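Local coordinates for Lmo2125 protein (Listeria monocytogenes serovar 1/2a, PDB 5TU0) that binds maltose, probably at the cell surface as a membrane-held lipoprotein, and probably passes it to a transporter for uptake into the cell, at residues E50-D55 with G59-V64; W205-D208 with M214-N217; N309-N314 with N330-Q335. The protein carries 2 engineered substitutions. One frame throughout, in Å; residues are numbered along the deposited sequence.

Contact 1: E50-D55 with G59-V64; sequences EALPLD and GTAPDV
Thr60 turns its side chain back on Asp55, their chains lying nearly perpendicular. OG1 of Thr60 comes within 3.3 Å of CB of Asp55 while also bonding to the backbone O of that residue at 3.2 Å. It reaches this carbonyl from the side, with a C=O...OG1 angle of 101°. The torsion explains the reach: with chi1 at 69° the hydroxyl is tucked in between its own amide N and carbonyl carbon, which turns OG1 back to Asp55 O. The amide of Thr60 meets the same oxygen more nearly end-on, N to Asp55 O 2.9 Å, and a weak bond from Ala61 N follows at 3.3 Å. One carbonyl near the helix end is thus gripped by two bonds from Thr60 and a looser third.

The Thr60 N bond is the outer bond of a Schellman motif that finishes helix 45-58, where Gly59 leaves the helical conformation with positive phi and the chain doubles back; the bonds from Thr60 OG1 and Ala61 N add to it. The helix links strand 37-42 to strand 64-68, part of the alternating strand-helix pattern of a periplasmic-binding-protein lobe.

Beyond the turn the contact becomes apolar. The CB of Ala61 points at the helix and touches two residues a turn apart on it, 3.7 Å from CB of Asp55 and 3.6 Å from CD1 of Leu52. Leu52 sends CG anti to its N (chi1 -178°), which carries the CD1 branch toward the loop; the same side chain also packs on His80, Leu81 and Ser279. Further along, Asp63 fastens the loop to Thr12 N with OD2, while its OD1 bonds to Ser282 and Asn284, two residues that line the tartronate pocket.

Contact 2: W205-D208 with M214-N217; sequences WFQD and MQDN
Phe206 lays the CD1 corner of its ring against the aliphatic part of Gln215, CD1 to CG 3.7 Å, the two side chains overlapping flank to flank and heading opposite ways. The ring stands almost perpendicular to the Gln215 amide, the planes 89° apart, so the glutamine offers methylene rather than a stacked amide. Beyond CG the glutamine is extended (chi2 173°), which brings NE2 near the backbone O of Phe206, 3.5 Å away. There a water joins the two segments: it lies 2.8 Å from Phe206 O, to which it can donate, and accepts from Gln215 NE2 at 3.2 Å. The other end of that amide is held as well, OE1 bonding to Lys212 in the connecting loop, which should fix which way the group is flipped.

At the ring edge, CE1 of Phe206 comes to 3.4 Å from Met214 O, which lies near the ring plane; CB of Met214 follows more loosely, 4.3 Å from CE1. Gln207 touches only the margin: its NE2 lies 3.9 Å from NE2 of Gln215 and bonds instead to Ala363 O.

The contact packs the last turn of helix 193-208 on the short 3-10 segment of Met214 and Gln215, in the loop to helix 217-229 of this solute-binding-protein fold. Trp210 meets the Phe206 ring edge-to-face and Trp160 packs on it, while Met214 reaches across to Phe223 and Ile224 of helix 217-229.

Contact 3: N309-N314 with N330-Q335; sequences NEVPAN and NAVIEQ
Val311 sets one methyl against Val332 and the other against Ile333, consecutive residues of helix 327-336, so that a short edge strand packs on a helix inside this periplasmic-binding-protein fold. Strand 311-312 is weakly bonded, with Val311 pairing through its backbone to Ile113 of strand 105-121, and the CB of Val311 points at the helix.

Each methyl of Val311 has its own partner. With CG1 anti to the backbone N (chi1 -178°), that branch meets CG1 of Ile333 at 3.8 Å. The CG2 branch turns the other way, beside the backbone N, and touches Val332, 3.8 Å from CG1 and 4.1 Å from CB. Val332 holds the equivalent conformation, and the two valines overlap side by side, pointing opposite ways and meeting methyl to methyl. The torsions differ along the helix: CG1 of Val332 is anti to N, whereas CG1 of Ile333 lies beside its own N (chi1 -68°), where the methylene CG1, not the terminal CD1, makes the closest approach to Val311. The contact is small and wholly apolar, and all three side chains are buried.

Around it, Val332 also packs on Pro240, and Ile333 on Arg318 and Lys322 of helix 315-323. Arg318 ties the strand's exit to that helix, which Asn314 N-caps, with NE bonding to Pro312 O and NH2 to Ala313 O.

In the fold
Contact 1 is a surface contact, whereas contacts 2 and 3 are buried; contact 3 lies nearest the centre of the chain, about 12 Å from it to the contact's own centre. The three share no segment and nowhere touch, and contacts 1 and 2 sit on opposite sides of the chain's centre, their own centres about 43 Å apart. Contacts 1 and 2 both fold a helix end against the loop that follows, but the first does so by direct bonds to a backbone carbonyl and the second by an aromatic ring and a bridging water. Contact 3 instead joins a strand to a helix across 15 intervening residues, using aliphatic side chains alone.

Contact 1: E50-D55 with G59-V64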
loop_
_atom_site.group_PDB
_atom_site.type_symbol
_atom_site.label_atom_id
_atom_site.label_comp_id
_atom_site.label_asym_id
_atom_site.label_seq_id
_atom_site.Cartn_x
_atom_site.Cartn_y
_atom_site.Cartn_z
ATOM N N GLU A 50 4.564 -12.887 12.953
ATOM C CA GLU A 50 4.343 -12.720 14.408
ATOM C C GLU A 50 4.948 -13.912 15.195
ATOM O O GLU A 50 5.344 -13.746 16.319
ATOM C CB GLU A 50 2.864 -12.445 14.788
ATOM C CG GLU A 50 1.941 -13.644 14.926
ATOM C CD GLU A 50 0.529 -13.298 15.437
ATOM O OE1 GLU A 50 -0.437 -13.985 15.029
ATOM O OE2 GLU A 50 0.370 -12.353 16.254
ATOM N N ALA A 51 5.026 -15.100 14.586
ATOM C CA ALA A 51 5.593 -16.260 15.262
ATOM C C ALA A 51 7.106 -16.354 15.112
ATOM O O ALA A 51 7.741 -17.152 15.807
ATOM C CB ALA A 51 4.959 -17.546 14.740
ATOM N N LEU A 52 7.691 -15.545 14.222
ATOM C CA LEU A 52 9.139 -15.660 13.939
ATOM C C LEU A 52 10.041 -15.477 15.157
ATOM O O LEU A 52 10.989 -16.236 15.310
ATOM C CB LEU A 52 9.536 -14.725 12.790
ATOM C CG LEU A 52 10.964 -14.688 12.271
ATOM C CD1 LEU A 52 11.412 -16.053 11.766
ATOM C CD2 LEU A 52 11.038 -13.645 11.163
ATOM N N PRO A 53 9.735 -14.507 16.052
ATOM C CA PRO A 53 10.598 -14.326 17.223
ATOM C C PRO A 53 10.696 -15.553 18.141
ATOM O O PRO A 53 11.672 -15.679 18.869
ATOM C CB PRO A 53 9.946 -13.147 17.971
ATOM C CG PRO A 53 9.159 -12.433 16.938
ATOM C CD PRO A 53 8.647 -13.518 16.038
ATOM N N LEU A 54 9.685 -16.425 18.106
ATOM C CA LEU A 54 9.670 -17.663 18.908
ATOM C C LEU A 54 10.104 -18.882 18.072
ATOM O O LEU A 54 10.842 -19.743 18.563
ATOM C CB LEU A 54 8.284 -17.890 19.517
ATOM C CG LEU A 54 7.781 -16.799 20.486
ATOM C CD1 LEU A 54 6.325 -17.011 20.856
ATOM C CD2 LEU A 54 8.621 -16.712 21.747
ATOM N N ASP A 55 9.664 -18.964 16.815
ATOM C CA ASP A 55 10.073 -20.097 15.947
ATOM C C ASP A 55 11.571 -20.068 15.611
ATOM O O ASP A 55 12.219 -21.125 15.475
ATOM C CB ASP A 55 9.302 -20.070 14.633
ATOM C CG ASP A 55 7.827 -20.304 14.806
ATOM O OD1 ASP A 55 7.397 -20.808 15.856
ATOM O OD2 ASP A 55 7.088 -20.000 13.866
ATOM N N GLY A 59 14.532 -23.079 16.095
ATOM C CA GLY A 59 15.023 -23.728 14.890
ATOM C C GLY A 59 13.883 -24.245 14.027
ATOM O O GLY A 59 14.114 -25.080 13.162
ATOM N N THR A 60 12.657 -23.759 14.266
ATOM C CA THR A 60 11.464 -24.201 13.530
ATOM C C THR A 60 10.902 -23.203 12.510
ATOM O O THR A 60 9.892 -23.498 11.862
ATOM C CB THR A 60 10.310 -24.502 14.509
ATOM O OG1 THR A 60 9.830 -23.275 15.097
ATOM C CG2 THR A 60 10.759 -25.488 15.606
ATOM N N ALA A 61 11.521 -22.026 12.365
ATOM C CA ALA A 61 11.003 -21.030 11.430
ATOM C C ALA A 61 11.412 -21.369 10.002
ATOM O O ALA A 61 12.475 -21.965 9.795
ATOM C CB ALA A 61 11.550 -19.656 11.780
ATOM N N PRO A 62 10.597 -20.958 9.013
ATOM C CA PRO A 62 10.983 -21.168 7.613
ATOM C C PRO A 62 12.239 -20.356 7.280
ATOM O O PRO A 62 12.579 -19.408 8.001
ATOM C CB PRO A 62 9.770 -20.616 6.836
ATOM C CG PRO A 62 9.205 -19.589 7.745
ATOM C CD PRO A 62 9.350 -20.172 9.109
ATOM N N ASP A 63 12.929 -20.728 6.203
ATOM C CA ASP A 63 14.116 -20.001 5.771
ATOM C C ASP A 63 13.785 -18.712 5.065
ATOM O O ASP A 63 14.474 -17.696 5.261
ATOM C CB ASP A 63 14.935 -20.854 4.820
ATOM C CG ASP A 63 15.468 -22.089 5.480
ATOM O OD1 ASP A 63 16.231 -21.942 6.453
ATOM O OD2 ASP A 63 15.141 -23.197 5.003
ATOM N N VAL A 64 12.756 -18.739 4.213
ATOM C CA VAL A 64 12.333 -17.546 3.484
ATOM C C VAL A 64 10.815 -17.416 3.527
ATOM O O VAL A 64 10.090 -18.405 3.635
ATOM C CB VAL A 64 12.799 -17.541 2.012
ATOM C CG1 VAL A 64 14.321 -17.467 1.919
ATOM C CG2 VAL A 64 12.270 -18.760 1.287
#

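Contact 2: W205-D208 with M214-N217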
loop_
_atom_site.group_PDB
_atom_site.type_symbol
_atom_site.label_atom_id
_atom_site.label_comp_id
_atom_site.label_asym_id
_atom_site.label_seq_id
_atom_site.Cartn_x
_atom_site.Cartn_y
_atom_site.Cartn_z
ATOM N N TRP A 205 -15.409 18.393 0.849
ATOM C CA TRP A 205 -16.165 17.203 0.432
ATOM C C TRP A 205 -17.030 16.678 1.582
ATOM O O TRP A 205 -18.225 16.426 1.400
ATOM C CB TRP A 205 -15.244 16.109 -0.105
ATOM C CG TRP A 205 -14.780 16.373 -1.524
ATOM C CD1 TRP A 205 -13.688 17.114 -1.922
ATOM C CD2 TRP A 205 -15.394 15.884 -2.728
ATOM N NE1 TRP A 205 -13.605 17.121 -3.302
ATOM C CE2 TRP A 205 -14.638 16.376 -3.817
ATOM C CE3 TRP A 205 -16.523 15.093 -2.992
ATOM C CZ2 TRP A 205 -14.968 16.090 -5.152
ATOM C CZ3 TRP A 205 -16.852 14.816 -4.307
ATOM C CH2 TRP A 205 -16.059 15.307 -5.374
ATOM N N PHE A 206 -16.440 16.540 2.767
ATOM C CA PHE A 206 -17.210 16.078 3.949
ATOM C C PHE A 206 -18.394 16.961 4.302
ATOM O O PHE A 206 -19.506 16.458 4.569
ATOM C CB PHE A 206 -16.311 16.017 5.188
ATOM C CG PHE A 206 -15.411 14.838 5.207
ATOM C CD1 PHE A 206 -15.946 13.578 5.369
ATOM C CD2 PHE A 206 -14.028 14.984 5.125
ATOM C CE1 PHE A 206 -15.140 12.466 5.421
ATOM C CE2 PHE A 206 -13.214 13.872 5.151
ATOM C CZ PHE A 206 -13.764 12.610 5.311
ATOM N N GLN A 207 -18.151 18.271 4.291
ATOM C CA GLN A 207 -19.138 19.245 4.737
ATOM C C GLN A 207 -20.168 19.691 3.680
ATOM O O GLN A 207 -21.331 19.921 4.026
ATOM C CB GLN A 207 -18.415 20.451 5.356
ATOM C CG GLN A 207 -17.747 20.129 6.690
ATOM C CD GLN A 207 -18.761 19.903 7.815
ATOM O OE1 GLN A 207 -19.681 20.704 8.001
ATOM N NE2 GLN A 207 -18.587 18.821 8.583
ATOM N N ASP A 208 -19.763 19.765 2.406
ATOM C CA ASP A 208 -20.653 20.260 1.339
ATOM C C ASP A 208 -21.238 19.239 0.383
ATOM O O ASP A 208 -22.212 19.544 -0.303
ATOM C CB ASP A 208 -19.910 21.271 0.458
ATOM C CG ASP A 208 -19.345 22.436 1.234
ATOM O OD1 ASP A 208 -19.739 22.662 2.382
ATOM O OD2 ASP A 208 -18.495 23.137 0.671
ATOM N N MET A 214 -20.166 9.274 5.696
ATOM C CA MET A 214 -18.751 9.306 5.289
ATOM C C MET A 214 -17.791 9.749 6.423
ATOM O O MET A 214 -16.568 9.486 6.360
ATOM C CB MET A 214 -18.558 10.186 4.038
ATOM C CG MET A 214 -19.146 9.588 2.777
ATOM S SD MET A 214 -18.311 8.079 2.251
ATOM C CE MET A 214 -16.764 8.774 1.705
ATOM N N GLN A 215 -18.341 10.395 7.450
ATOM C CA GLN A 215 -17.557 10.869 8.598
ATOM C C GLN A 215 -17.338 9.830 9.703
ATOM O O GLN A 215 -16.504 10.056 10.582
ATOM C CB GLN A 215 -18.220 12.103 9.204
ATOM C CG GLN A 215 -18.287 13.262 8.224
ATOM C CD GLN A 215 -19.083 14.434 8.749
ATOM O OE1 GLN A 215 -19.095 14.708 9.947
ATOM N NE2 GLN A 215 -19.753 15.145 7.842
ATOM N N ASP A 216 -18.087 8.721 9.674
ATOM C CA ASP A 216 -17.986 7.655 10.684
ATOM C C ASP A 216 -16.943 6.660 10.205
ATOM O O ASP A 216 -17.244 5.740 9.448
ATOM C CB ASP A 216 -19.355 6.987 10.892
ATOM C CG ASP A 216 -19.389 6.025 12.078
ATOM O OD1 ASP A 216 -18.507 6.067 12.944
ATOM O OD2 ASP A 216 -20.346 5.234 12.150
ATOM N N ASN A 217 -15.711 6.842 10.659
ATOM C CA ASN A 217 -14.617 5.991 10.197
ATOM C C ASN A 217 -14.882 4.501 10.390
ATOM O O ASN A 217 -14.527 3.700 9.540
ATOM C CB ASN A 217 -13.309 6.343 10.879
ATOM C CG ASN A 217 -12.139 5.571 10.298
ATOM O OD1 ASN A 217 -11.608 4.662 10.939
ATOM N ND2 ASN A 217 -11.780 5.875 9.067
HETATM O O HOH W 1 -19.655 13.684 5.045
#

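Contact 3: N309-N314 with N330-Q335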
loop_
_atom_site.group_PDB
_atom_site.type_symbol
_atom_site.label_atom_id
_atom_site.label_comp_id
_atom_site.label_asym_id
_atom_site.label_seq_id
_atom_site.Cartn_x
_atom_site.Cartn_y
_atom_site.Cartn_z
ATOM N N ASN A 309 -1.951 -11.864 -10.900
ATOM C CA ASN A 309 -2.315 -10.503 -11.312
ATOM C C ASN A 309 -1.730 -9.421 -10.390
ATOM O O ASN A 309 -2.119 -8.268 -10.487
ATOM C CB ASN A 309 -3.842 -10.304 -11.504
ATOM C CG ASN A 309 -4.365 -10.938 -12.782
ATOM O OD1 ASN A 309 -5.466 -10.634 -13.217
ATOM N ND2 ASN A 309 -3.578 -11.806 -13.393
ATOM N N GLU A 310 -0.787 -9.791 -9.523
ATOM C CA GLU A 310 -0.125 -8.795 -8.681
ATOM C C GLU A 310 1.000 -8.179 -9.489
ATOM O O GLU A 310 1.706 -8.872 -10.207
ATOM C CB GLU A 310 0.322 -9.406 -7.358
ATOM C CG GLU A 310 -0.900 -9.846 -6.554
ATOM C CD GLU A 310 -0.617 -10.092 -5.103
ATOM O OE1 GLU A 310 -0.138 -9.168 -4.438
ATOM O OE2 GLU A 310 -0.922 -11.193 -4.615
ATOM N N VAL A 311 1.147 -6.866 -9.380
ATOM C CA VAL A 311 2.110 -6.128 -10.174
ATOM C C VAL A 311 3.546 -6.349 -9.715
ATOM O O VAL A 311 3.867 -6.106 -8.556
ATOM C CB VAL A 311 1.782 -4.626 -10.174
ATOM C CG1 VAL A 311 2.768 -3.869 -11.042
ATOM C CG2 VAL A 311 0.348 -4.421 -10.664
ATOM N N PRO A 312 4.421 -6.800 -10.630
ATOM C CA PRO A 312 5.811 -7.057 -10.250
ATOM C C PRO A 312 6.634 -5.827 -9.898
ATOM O O PRO A 312 6.447 -4.765 -10.483
ATOM C CB PRO A 312 6.427 -7.693 -11.508
ATOM C CG PRO A 312 5.305 -8.024 -12.404
ATOM C CD PRO A 312 4.141 -7.174 -12.027
ATOM N N ALA A 313 7.577 -6.018 -8.981
ATOM C CA ALA A 313 8.532 -4.987 -8.588
ATOM C C ALA A 313 9.633 -4.875 -9.642
ATOM O O ALA A 313 10.068 -3.780 -9.971
ATOM C CB ALA A 313 9.143 -5.318 -7.239
ATOM N N ASN A 314 10.078 -6.016 -10.169
ATOM C CA ASN A 314 11.137 -6.058 -11.200
ATOM C C ASN A 314 10.648 -5.244 -12.395
ATOM O O ASN A 314 9.567 -5.510 -12.913
ATOM C CB ASN A 314 11.447 -7.532 -11.573
ATOM C CG ASN A 314 12.520 -7.671 -12.630
ATOM O OD1 ASN A 314 12.439 -7.051 -13.689
ATOM N ND2 ASN A 314 13.522 -8.523 -12.371
ATOM N N ASN A 330 -2.451 -1.352 -15.197
ATOM C CA ASN A 330 -2.022 -0.071 -15.772
ATOM C C ASN A 330 -2.163 1.073 -14.758
ATOM O O ASN A 330 -1.256 1.895 -14.622
ATOM C CB ASN A 330 -2.834 0.294 -17.033
ATOM C CG ASN A 330 -2.513 -0.585 -18.235
ATOM O OD1 ASN A 330 -1.526 -1.320 -18.259
ATOM N ND2 ASN A 330 -3.353 -0.501 -19.244
ATOM N N ALA A 331 -3.306 1.119 -14.072
ATOM C CA ALA A 331 -3.560 2.148 -13.047
ATOM C C ALA A 331 -2.543 2.088 -11.914
ATOM O O ALA A 331 -2.007 3.109 -11.503
ATOM C CB ALA A 331 -4.960 2.012 -12.488
ATOM N N VAL A 332 -2.290 0.889 -11.404
ATOM C CA VAL A 332 -1.294 0.699 -10.347
ATOM C C VAL A 332 0.091 1.130 -10.799
ATOM O O VAL A 332 0.766 1.859 -10.087
ATOM C CB VAL A 332 -1.235 -0.772 -9.860
ATOM C CG1 VAL A 332 -0.006 -1.018 -8.962
ATOM C CG2 VAL A 332 -2.513 -1.113 -9.125
ATOM N N ILE A 333 0.507 0.708 -11.988
ATOM C CA ILE A 333 1.836 1.081 -12.499
ATOM C C ILE A 333 1.984 2.602 -12.644
ATOM O O ILE A 333 3.012 3.182 -12.257
ATOM C CB ILE A 333 2.130 0.376 -13.844
ATOM C CG1 ILE A 333 2.288 -1.140 -13.614
ATOM C CG2 ILE A 333 3.384 0.949 -14.489
ATOM C CD1 ILE A 333 2.347 -1.970 -14.888
ATOM N N GLU A 334 0.948 3.230 -13.207
ATOM C CA GLU A 334 0.953 4.668 -13.439
ATOM C C GLU A 334 0.922 5.437 -12.135
ATOM O O GLU A 334 1.709 6.358 -11.941
ATOM C CB GLU A 334 -0.251 5.068 -14.305
ATOM C CG GLU A 334 -0.308 6.534 -14.707
ATOM C CD GLU A 334 0.888 6.977 -15.535
ATOM O OE1 GLU A 334 1.424 6.161 -16.324
ATOM O OE2 GLU A 334 1.275 8.162 -15.402
ATOM N N GLN A 335 0.033 5.046 -11.235
ATOM C CA GLN A 335 -0.090 5.752 -9.960
ATOM C C GLN A 335 1.153 5.561 -9.080
ATOM O O GLN A 335 1.573 6.472 -8.369
ATOM C CB GLN A 335 -1.345 5.316 -9.207
ATOM C CG GLN A 335 -1.647 6.189 -8.010
ATOM C CD GLN A 335 -1.933 7.623 -8.411
ATOM O OE1 GLN A 335 -2.653 7.882 -9.372
ATOM N NE2 GLN A 335 -1.368 8.560 -7.674
#